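Local coordinates for 5'-deoxynucleotidase (Pyrococcus horikoshii, PDB 2CQZ), which probably hydrolyses 2'-deoxyribonucleoside 5'-phosphates to the deoxyribonucleoside and phosphate, as a metal-dependent HD-domain 5'-deoxynucleotidase that binds nickel in this crystal, at residues Val123-Lys128 with Glu154-Leu159; Arg54-Asp59 with Leu159-Tyr164; Ile5-Leu10 with Lys100-Phe105. All blocks are in the same frame, centred on the assembly; numbering follows the deposited sequence.

Contact 1 of 3, residues Val123-Lys128 with Glu154-Leu159; sequences VRIADK and EEIKRL. With NI (nickel (II) ion), chain G.
I125 and I156 bring the two backbones closest, with 6.0 Å between their CA atoms, where the helical turns of 123-128 and 154-157 run antiparallel; farther along, L159, in the loop, points its side chain toward 123-128. The two isoleucines fill the space between the helices with methyl and methylene groups, which suits a buried, apolar site. I156 crosses I125 at about a right angle, its CG2 lying 3.9 Å from I125 CG1. L159 CD1 sits the same 3.9 Å from I125 CG1 and also meets R124 CG, which uses the arginine's aliphatic part; the guanidinium goes elsewhere, to the ring and carbonyl O of Y112. K128 slides past I156 in the opposite direction, so that K128 CD rests 3.6 Å from I156 CG1. Its chain is extended until the last torsion, where a bend (chi4 -57°) turns NZ to E155. The resulting salt bridge, K128 NZ to E155 OE2, is long at 3.5 Å. With an alanine at I156, a gap would probably open between I125 and the methylenes of K128, leaving that lysine chain freer to turn. D127 OD1, on another side of the same turn, binds the nickel at 2.1 Å, beside H36, H70 and D71. Helix 118-140 thus lies between two layers: A126 packs on V40, I43 and T44 of helix 33-53, while helix 152-157, itself backed by L169 of helix 166-173, covers the I125 side.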
loop_
_atom_site.group_PDB
_atom_site.type_symbol
_atom_site.label_atom_id
_atom_site.label_comp_id
_atom_site.label_asym_id
_atom_site.label_seq_id
_atom_site.Cartn_x
_atom_site.Cartn_y
_atom_site.Cartn_z
ATOM N N VAL A 123 -3.976 -31.982 -2.320
ATOM C CA VAL A 123 -4.274 -30.567 -2.460
ATOM C C VAL A 123 -4.544 -29.960 -1.096
ATOM O O VAL A 123 -4.134 -28.832 -0.819
ATOM C CB VAL A 123 -5.506 -30.326 -3.374
ATOM C CG1 VAL A 123 -5.792 -28.837 -3.471
ATOM C CG2 VAL A 123 -5.252 -30.918 -4.761
ATOM N N ARG A 124 -5.238 -30.715 -0.246
ATOM C CA ARG A 124 -5.575 -30.242 1.095
ATOM C C ARG A 124 -4.306 -30.003 1.909
ATOM O O ARG A 124 -4.232 -29.046 2.686
ATOM C CB ARG A 124 -6.473 -31.258 1.805
ATOM C CG ARG A 124 -6.906 -30.832 3.187
ATOM C CD ARG A 124 -7.948 -29.735 3.120
ATOM N NE ARG A 124 -9.178 -30.184 2.467
ATOM C CZ ARG A 124 -10.262 -29.426 2.313
ATOM N NH1 ARG A 124 -10.271 -28.177 2.768
ATOM N NH2 ARG A 124 -11.340 -29.913 1.709
ATOM N N ILE A 125 -3.316 -30.878 1.725
ATOM C CA ILE A 125 -2.034 -30.767 2.418
ATOM C C ILE A 125 -1.284 -29.554 1.877
ATOM O O ILE A 125 -0.733 -28.765 2.647
ATOM C CB ILE A 125 -1.170 -32.038 2.207
ATOM C CG1 ILE A 125 -1.772 -33.201 2.998
ATOM C CG2 ILE A 125 0.283 -31.789 2.635
ATOM C CD1 ILE A 125 -1.041 -34.519 2.786
ATOM N N ALA A 126 -1.275 -29.419 0.549
ATOM C CA ALA A 126 -0.618 -28.299 -0.129
ATOM C C ALA A 126 -1.238 -27.007 0.380
ATOM O O ALA A 126 -0.540 -26.046 0.716
ATOM C CB ALA A 126 -0.813 -28.409 -1.632
ATOM N N ASP A 127 -2.562 -27.000 0.442
ATOM C CA ASP A 127 -3.276 -25.839 0.921
ATOM C C ASP A 127 -2.801 -25.415 2.292
ATOM O O ASP A 127 -2.625 -24.231 2.564
ATOM C CB ASP A 127 -4.751 -26.124 1.031
ATOM C CG ASP A 127 -5.514 -24.909 1.439
ATOM O OD1 ASP A 127 -5.504 -23.942 0.653
ATOM O OD2 ASP A 127 -6.098 -24.911 2.538
ATOM N N LYS A 128 -2.627 -26.397 3.164
ATOM C CA LYS A 128 -2.198 -26.136 4.526
ATOM C C LYS A 128 -0.729 -25.753 4.622
ATOM O O LYS A 128 -0.353 -24.908 5.429
ATOM C CB LYS A 128 -2.491 -27.354 5.404
ATOM C CG LYS A 128 -3.967 -27.533 5.698
ATOM C CD LYS A 128 -4.229 -28.833 6.461
ATOM C CE LYS A 128 -5.718 -29.047 6.705
ATOM N NZ LYS A 128 -6.331 -27.904 7.433
ATOM N N GLU A 154 -0.861 -30.629 12.552
ATOM C CA GLU A 154 -1.581 -31.738 13.167
ATOM C C GLU A 154 -2.713 -32.153 12.241
ATOM O O GLU A 154 -2.922 -33.346 12.006
ATOM C CB GLU A 154 -2.160 -31.335 14.528
ATOM C CG GLU A 154 -1.102 -31.042 15.583
ATOM C CD GLU A 154 -0.076 -32.154 15.688
ATOM O OE1 GLU A 154 -0.467 -33.295 16.030
ATOM O OE2 GLU A 154 1.118 -31.890 15.420
ATOM N N GLU A 155 -3.427 -31.161 11.709
ATOM C CA GLU A 155 -4.543 -31.421 10.801
ATOM C C GLU A 155 -4.061 -32.227 9.590
ATOM O O GLU A 155 -4.801 -33.046 9.046
ATOM C CB GLU A 155 -5.184 -30.103 10.344
ATOM C CG GLU A 155 -5.391 -29.086 11.462
ATOM C CD GLU A 155 -6.192 -27.871 11.018
ATOM O OE1 GLU A 155 -7.441 -27.960 11.008
ATOM O OE2 GLU A 155 -5.579 -26.829 10.671
ATOM N N ILE A 156 -2.816 -31.999 9.184
ATOM C CA ILE A 156 -2.235 -32.706 8.052
ATOM C C ILE A 156 -1.941 -34.152 8.426
ATOM O O ILE A 156 -2.152 -35.062 7.625
ATOM C CB ILE A 156 -0.918 -32.037 7.595
ATOM C CG1 ILE A 156 -1.220 -30.658 7.005
ATOM C CG2 ILE A 156 -0.184 -32.930 6.599
ATOM C CD1 ILE A 156 0.017 -29.888 6.542
ATOM N N LYS A 157 -1.449 -34.360 9.648
ATOM C CA LYS A 157 -1.117 -35.709 10.124
ATOM C C LYS A 157 -2.350 -36.631 10.107
ATOM O O LYS A 157 -2.224 -37.840 9.909
ATOM C CB LYS A 157 -0.547 -35.652 11.549
ATOM C CG LYS A 157 0.589 -34.653 11.773
ATOM C CD LYS A 157 1.926 -35.202 11.329
ATOM C CE LYS A 157 3.069 -34.442 11.979
ATOM N NZ LYS A 157 4.388 -34.969 11.511
ATOM N N ARG A 158 -3.535 -36.057 10.316
ATOM C CA ARG A 158 -4.788 -36.818 10.322
ATOM C C ARG A 158 -5.160 -37.392 8.960
ATOM O O ARG A 158 -6.121 -38.152 8.841
ATOM C CB ARG A 158 -5.942 -35.933 10.792
ATOM C CG ARG A 158 -6.219 -35.980 12.265
ATOM C CD ARG A 158 -7.397 -35.080 12.622
ATOM N NE ARG A 158 -7.000 -33.674 12.691
ATOM C CZ ARG A 158 -7.813 -32.678 13.041
ATOM N NH1 ARG A 158 -9.081 -32.931 13.356
ATOM N NH2 ARG A 158 -7.353 -31.432 13.091
ATOM N N LEU A 159 -4.415 -37.020 7.928
ATOM C CA LEU A 159 -4.712 -37.497 6.586
ATOM C C LEU A 159 -3.802 -38.661 6.227
ATOM O O LEU A 159 -2.587 -38.603 6.422
ATOM C CB LEU A 159 -4.557 -36.349 5.577
ATOM C CG LEU A 159 -5.436 -35.104 5.801
ATOM C CD1 LEU A 159 -5.128 -34.044 4.749
ATOM C CD2 LEU A 159 -6.901 -35.492 5.737
HETATM NI NI NI G . -6.830 -22.505 -0.041
#

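Contact 2 of 3, residues Arg54-Asp59 with Leu159-Tyr164; sequences RGKRID and LELSKY
K56 and Y164 carry the aromatic part of this loop-to-loop contact. K56 CB stands 4.0 Å from the centroid of the Y164 ring and only 8° off its normal, a CH-pi contact over the face. With CG anti to the backbone N (chi1 -175°) and a bend at chi2, the lysine continues across the ring until K56 CD comes 3.8 Å from Y164 OH. K163 CE lies over the opposite face, toward the rim, so lysine methylenes flank the ring on both faces. Apolar contacts flank it: L161 CD1 lies 4.0 Å from K56 CE, and I58 CD1 more loosely approaches L161 CD2, both leucine and isoleucine also leaning on L51 of helix 33-53. The polar link comes from R54, whose extended chain takes NH1 to the carbonyl O of Y164, near the guanidinium plane; the bond is modelled very short, so its exact length is doubtful. R54 NH2 forms a salt bridge with D167. Between R54 and K56, G55 has a positive phi (83°), where a side chain would jam against the preceding carbonyl. Long cationic chains suit this partly exposed edge: their methylenes cover tyrosine and leucine, while the arginine's charged end ties the 160-164 3-10 turn to the loop between helices 33-53 and 60-69.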
loop_
_atom_site.group_PDB
_atom_site.type_symbol
_atom_site.label_atom_id
_atom_site.label_comp_id
_atom_site.label_asym_id
_atom_site.label_seq_id
_atom_site.Cartn_x
_atom_site.Cartn_y
_atom_site.Cartn_z
ATOM N N ARG A 54 8.022 -42.263 -4.431
ATOM C CA ARG A 54 7.855 -43.081 -3.243
ATOM C C ARG A 54 6.819 -44.182 -3.386
ATOM O O ARG A 54 6.298 -44.682 -2.391
ATOM C CB ARG A 54 7.543 -42.201 -2.035
ATOM C CG ARG A 54 8.734 -41.350 -1.616
ATOM C CD ARG A 54 8.459 -40.542 -0.356
ATOM N NE ARG A 54 9.612 -39.721 0.003
ATOM C CZ ARG A 54 9.623 -38.827 0.987
ATOM N NH1 ARG A 54 8.534 -38.632 1.725
ATOM N NH2 ARG A 54 10.725 -38.128 1.236
ATOM N N GLY A 55 6.535 -44.576 -4.623
ATOM C CA GLY A 55 5.575 -45.640 -4.838
ATOM C C GLY A 55 4.117 -45.220 -4.834
ATOM O O GLY A 55 3.259 -45.946 -5.342
ATOM N N LYS A 56 3.811 -44.062 -4.261
ATOM C CA LYS A 56 2.425 -43.617 -4.240
ATOM C C LYS A 56 2.082 -42.938 -5.573
ATOM O O LYS A 56 2.567 -41.845 -5.862
ATOM C CB LYS A 56 2.201 -42.658 -3.069
ATOM C CG LYS A 56 0.754 -42.238 -2.882
ATOM C CD LYS A 56 -0.170 -43.436 -2.709
ATOM C CE LYS A 56 -1.582 -42.974 -2.351
ATOM N NZ LYS A 56 -2.577 -44.075 -2.253
ATOM N N ARG A 57 1.261 -43.603 -6.389
ATOM C CA ARG A 57 0.874 -43.050 -7.688
ATOM C C ARG A 57 -0.252 -42.032 -7.539
ATOM O O ARG A 57 -1.226 -42.280 -6.837
ATOM C CB ARG A 57 0.411 -44.151 -8.646
ATOM C CG ARG A 57 0.498 -43.780 -10.146
ATOM C CD ARG A 57 0.503 -42.281 -10.420
ATOM N NE ARG A 57 0.230 -41.973 -11.818
ATOM C CZ ARG A 57 -0.945 -42.194 -12.402
ATOM N NH1 ARG A 57 -1.948 -42.737 -11.710
ATOM N NH2 ARG A 57 -1.144 -41.811 -13.661
ATOM N N ILE A 58 -0.105 -40.883 -8.193
ATOM C CA ILE A 58 -1.115 -39.823 -8.141
ATOM C C ILE A 58 -1.587 -39.439 -9.548
ATOM O O ILE A 58 -0.833 -39.553 -10.518
ATOM C CB ILE A 58 -0.547 -38.538 -7.468
ATOM C CG1 ILE A 58 -0.223 -38.819 -5.989
ATOM C CG2 ILE A 58 -1.481 -37.336 -7.758
ATOM C CD1 ILE A 58 -1.261 -38.372 -4.947
ATOM N N ASP A 59 -2.846 -39.013 -9.653
ATOM C CA ASP A 59 -3.395 -38.529 -10.917
ATOM C C ASP A 59 -2.991 -37.046 -10.866
ATOM O O ASP A 59 -3.752 -36.187 -10.403
ATOM C CB ASP A 59 -4.927 -38.642 -10.951
ATOM C CG ASP A 59 -5.512 -38.230 -12.297
ATOM O OD1 ASP A 59 -4.851 -37.463 -13.031
ATOM O OD2 ASP A 59 -6.634 -38.663 -12.628
ATOM N N LEU A 159 -4.415 -37.020 7.928
ATOM C CA LEU A 159 -4.712 -37.497 6.586
ATOM C C LEU A 159 -3.802 -38.661 6.227
ATOM O O LEU A 159 -2.587 -38.603 6.422
ATOM C CB LEU A 159 -4.557 -36.349 5.577
ATOM C CG LEU A 159 -5.436 -35.104 5.801
ATOM C CD1 LEU A 159 -5.128 -34.044 4.749
ATOM C CD2 LEU A 159 -6.901 -35.492 5.737
ATOM N N GLU A 160 -4.395 -39.729 5.708
ATOM C CA GLU A 160 -3.628 -40.912 5.336
ATOM C C GLU A 160 -2.396 -40.595 4.522
ATOM O O GLU A 160 -1.293 -41.028 4.853
ATOM C CB GLU A 160 -4.476 -41.866 4.516
ATOM C CG GLU A 160 -5.554 -42.581 5.268
ATOM C CD GLU A 160 -6.324 -43.498 4.346
ATOM O OE1 GLU A 160 -7.211 -42.996 3.612
ATOM O OE2 GLU A 160 -6.016 -44.712 4.336
ATOM N N LEU A 161 -2.606 -39.860 3.435
ATOM C CA LEU A 161 -1.531 -39.493 2.523
ATOM C C LEU A 161 -0.284 -38.917 3.191
ATOM O O LEU A 161 0.817 -39.087 2.668
ATOM C CB LEU A 161 -2.053 -38.502 1.479
ATOM C CG LEU A 161 -1.137 -38.262 0.281
ATOM C CD1 LEU A 161 -0.906 -39.576 -0.446
ATOM C CD2 LEU A 161 -1.769 -37.246 -0.647
ATOM N N SER A 162 -0.448 -38.252 4.335
ATOM C CA SER A 162 0.685 -37.647 5.043
ATOM C C SER A 162 1.748 -38.678 5.417
ATOM O O SER A 162 2.938 -38.365 5.511
ATOM C CB SER A 162 0.207 -36.915 6.298
ATOM O OG SER A 162 -0.296 -37.822 7.252
ATOM N N LYS A 163 1.292 -39.907 5.631
ATOM C CA LYS A 163 2.146 -41.037 5.959
ATOM C C LYS A 163 3.396 -41.059 5.059
ATOM O O LYS A 163 4.495 -41.392 5.511
ATOM C CB LYS A 163 1.321 -42.322 5.787
ATOM C CG LYS A 163 2.049 -43.465 5.094
ATOM C CD LYS A 163 1.118 -44.628 4.740
ATOM C CE LYS A 163 1.895 -45.730 4.012
ATOM N NZ LYS A 163 1.092 -46.953 3.718
ATOM N N TYR A 164 3.225 -40.695 3.788
ATOM C CA TYR A 164 4.329 -40.667 2.826
ATOM C C TYR A 164 5.158 -39.381 2.886
ATOM O O TYR A 164 6.164 -39.264 2.177
ATOM C CB TYR A 164 3.787 -40.809 1.407
ATOM C CG TYR A 164 3.034 -42.085 1.140
ATOM C CD1 TYR A 164 3.702 -43.242 0.737
ATOM C CD2 TYR A 164 1.648 -42.129 1.264
ATOM C CE1 TYR A 164 3.002 -44.417 0.457
ATOM C CE2 TYR A 164 0.933 -43.294 0.990
ATOM C CZ TYR A 164 1.614 -44.435 0.583
ATOM O OH TYR A 164 0.902 -45.578 0.274
#

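Contact 3 of 3, residues Ile5-Leu10 with Lys100-Phe105; sequences IEKILL and KVFPEF
Two acceptors of 100-105 grip the ammonium group of K7. K7 NZ donates to V101 O at 2.7 Å, nearly along the C=O axis, and to E104 OE2 at 2.9 Å, where the bond is also a salt bridge and uses the syn lone pair of the carboxylate. Lysine suits the place because its long, flexible chain can span the gap and end in a group that donates to two acceptors: the nearest CA atoms, those of K7 and V101, are 8.8 Å apart. Its CB does not point at the loop; bends at chi2 (87°) and chi3 (71°) swing the end across. E104 comes from the opposite direction, its CG between backbone N and carbonyl carbon (chi1 65°) and centred over one face of the F105 ring. On its way K7 passes F102, the two side chains running in opposite senses, with K7 CD obliquely against CE1 of that ring. L10, one helical turn on, supplies the apolar half. L10 CD2 lies 3.9 Å from V101 CG1 and equally near F102 CZ, while V101 CG1 itself sits 3.7 Å above the centre of the F102 ring. I76 of helix 74-77 touches both L10 and V101, and L72 meets F102 and F105. I8 and L9 of helix 5-11 pack on L133 of another subunit. In this all-helical HD-domain protein, the contact fastens the N-terminal helix to the linker between helices 90-100 and 106-114, beside a subunit interface.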
loop_
_atom_site.group_PDB
_atom_site.type_symbol
_atom_site.label_atom_id
_atom_site.label_comp_id
_atom_site.label_asym_id
_atom_site.label_seq_id
_atom_site.Cartn_x
_atom_site.Cartn_y
_atom_site.Cartn_z
ATOM N N ILE A 5 -14.136 -14.943 -21.986
ATOM C CA ILE A 5 -13.512 -13.795 -21.353
ATOM C C ILE A 5 -14.152 -13.387 -20.031
ATOM O O ILE A 5 -13.453 -13.038 -19.082
ATOM C CB ILE A 5 -13.506 -12.606 -22.336
ATOM C CG1 ILE A 5 -12.345 -12.773 -23.309
ATOM C CG2 ILE A 5 -13.403 -11.288 -21.593
ATOM C CD1 ILE A 5 -12.313 -14.113 -24.003
ATOM N N GLU A 6 -15.475 -13.437 -19.966
ATOM C CA GLU A 6 -16.184 -13.060 -18.752
ATOM C C GLU A 6 -15.790 -13.933 -17.551
ATOM O O GLU A 6 -15.655 -13.435 -16.429
ATOM C CB GLU A 6 -17.693 -13.142 -18.990
ATOM C CG GLU A 6 -18.524 -12.477 -17.906
ATOM C CD GLU A 6 -20.008 -12.490 -18.217
ATOM O OE1 GLU A 6 -20.400 -11.928 -19.268
ATOM O OE2 GLU A 6 -20.783 -13.060 -17.416
ATOM N N LYS A 7 -15.610 -15.227 -17.795
ATOM C CA LYS A 7 -15.230 -16.172 -16.749
ATOM C C LYS A 7 -13.832 -15.847 -16.235
ATOM O O LYS A 7 -13.601 -15.764 -15.026
ATOM C CB LYS A 7 -15.232 -17.599 -17.302
ATOM C CG LYS A 7 -14.935 -18.668 -16.277
ATOM C CD LYS A 7 -16.192 -19.117 -15.559
ATOM C CE LYS A 7 -17.075 -19.930 -16.492
ATOM N NZ LYS A 7 -18.183 -20.624 -15.789
ATOM N N ILE A 8 -12.897 -15.676 -17.163
ATOM C CA ILE A 8 -11.522 -15.365 -16.801
ATOM C C ILE A 8 -11.423 -14.042 -16.031
ATOM O O ILE A 8 -10.697 -13.939 -15.047
ATOM C CB ILE A 8 -10.631 -15.312 -18.058
ATOM C CG1 ILE A 8 -10.658 -16.671 -18.760
ATOM C CG2 ILE A 8 -9.214 -14.944 -17.668
ATOM C CD1 ILE A 8 -9.942 -16.707 -20.068
ATOM N N LEU A 9 -12.170 -13.038 -16.465
ATOM C CA LEU A 9 -12.145 -11.742 -15.799
ATOM C C LEU A 9 -12.692 -11.868 -14.383
ATOM O O LEU A 9 -12.273 -11.159 -13.469
ATOM C CB LEU A 9 -12.980 -10.727 -16.584
ATOM C CG LEU A 9 -12.439 -10.222 -17.929
ATOM C CD1 LEU A 9 -13.479 -9.303 -18.568
ATOM C CD2 LEU A 9 -11.117 -9.481 -17.718
ATOM N N LEU A 10 -13.642 -12.774 -14.215
ATOM C CA LEU A 10 -14.250 -13.025 -12.919
ATOM C C LEU A 10 -13.226 -13.667 -11.975
ATOM O O LEU A 10 -13.094 -13.230 -10.823
ATOM C CB LEU A 10 -15.443 -13.971 -13.062
ATOM C CG LEU A 10 -15.994 -14.428 -11.714
ATOM C CD1 LEU A 10 -16.387 -13.219 -10.896
ATOM C CD2 LEU A 10 -17.176 -15.352 -11.917
ATOM N N LYS A 100 -23.975 -23.097 -9.804
ATOM C CA LYS A 100 -24.518 -22.129 -10.741
ATOM C C LYS A 100 -23.477 -21.458 -11.658
ATOM O O LYS A 100 -23.702 -21.322 -12.865
ATOM C CB LYS A 100 -25.263 -21.024 -10.001
ATOM C CG LYS A 100 -25.651 -19.885 -10.939
ATOM C CD LYS A 100 -26.236 -18.668 -10.230
ATOM C CE LYS A 100 -26.537 -17.576 -11.261
ATOM N NZ LYS A 100 -26.989 -16.275 -10.676
ATOM N N VAL A 101 -22.343 -21.043 -11.090
ATOM C CA VAL A 101 -21.304 -20.334 -11.847
ATOM C C VAL A 101 -20.172 -21.156 -12.479
ATOM O O VAL A 101 -19.700 -20.833 -13.579
ATOM C CB VAL A 101 -20.643 -19.219 -10.972
ATOM C CG1 VAL A 101 -19.602 -18.460 -11.780
ATOM C CG2 VAL A 101 -21.717 -18.260 -10.442
ATOM N N PHE A 102 -19.717 -22.188 -11.766
ATOM C CA PHE A 102 -18.622 -23.064 -12.220
ATOM C C PHE A 102 -19.046 -24.535 -12.289
ATOM O O PHE A 102 -18.373 -25.410 -11.741
ATOM C CB PHE A 102 -17.417 -22.939 -11.261
ATOM C CG PHE A 102 -16.844 -21.551 -11.191
ATOM C CD1 PHE A 102 -16.220 -20.988 -12.298
ATOM C CD2 PHE A 102 -16.962 -20.794 -10.031
ATOM C CE1 PHE A 102 -15.761 -19.685 -12.269
ATOM C CE2 PHE A 102 -16.497 -19.474 -9.993
ATOM C CZ PHE A 102 -15.888 -18.929 -11.115
ATOM N N PRO A 103 -20.169 -24.827 -12.959
ATOM C CA PRO A 103 -20.666 -26.202 -13.076
ATOM C C PRO A 103 -19.613 -27.158 -13.619
ATOM O O PRO A 103 -19.520 -28.305 -13.185
ATOM C CB PRO A 103 -21.877 -26.048 -13.996
ATOM C CG PRO A 103 -21.487 -24.861 -14.855
ATOM C CD PRO A 103 -20.943 -23.922 -13.828
ATOM N N GLU A 104 -18.803 -26.671 -14.556
ATOM C CA GLU A 104 -17.747 -27.488 -15.142
ATOM C C GLU A 104 -16.705 -27.881 -14.114
ATOM O O GLU A 104 -15.987 -28.852 -14.322
ATOM C CB GLU A 104 -17.027 -26.767 -16.292
ATOM C CG GLU A 104 -16.267 -25.530 -15.865
ATOM C CD GLU A 104 -17.185 -24.344 -15.661
ATOM O OE1 GLU A 104 -18.332 -24.561 -15.219
ATOM O OE2 GLU A 104 -16.764 -23.199 -15.935
ATOM N N PHE A 105 -16.600 -27.139 -13.016
ATOM C CA PHE A 105 -15.609 -27.486 -12.002
ATOM C C PHE A 105 -16.233 -28.057 -10.739
ATOM O O PHE A 105 -15.530 -28.280 -9.752
ATOM C CB PHE A 105 -14.747 -26.272 -11.619
ATOM C CG PHE A 105 -13.936 -25.709 -12.757
ATOM C CD1 PHE A 105 -13.119 -26.533 -13.528
ATOM C CD2 PHE A 105 -13.980 -24.343 -13.045
ATOM C CE1 PHE A 105 -12.358 -26.008 -14.569
ATOM C CE2 PHE A 105 -13.228 -23.807 -14.077
ATOM C CZ PHE A 105 -12.411 -24.642 -14.843
#

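Contacts 1 and 2 are neighbours, their centres 12 Å apart, and share L159: the chain passes from helix 152-157 in contact 1 through L159 into the 3-10 segment of contact 2. They also touch, I156 O lying 3.3 Å from S162 CB, and along the sequence contact 1 is nested in the loop that contact 2 closes. Contact 3 lies on the other side of the chain's centre from contact 1, its centre 27 Å from that of contact 1 and 31 Å from that of contact 2. Contact 1 alone of the three holds a nickel ligand, D127; the others, H36, H70 and D71, complete the H...HD...D set of the HD family.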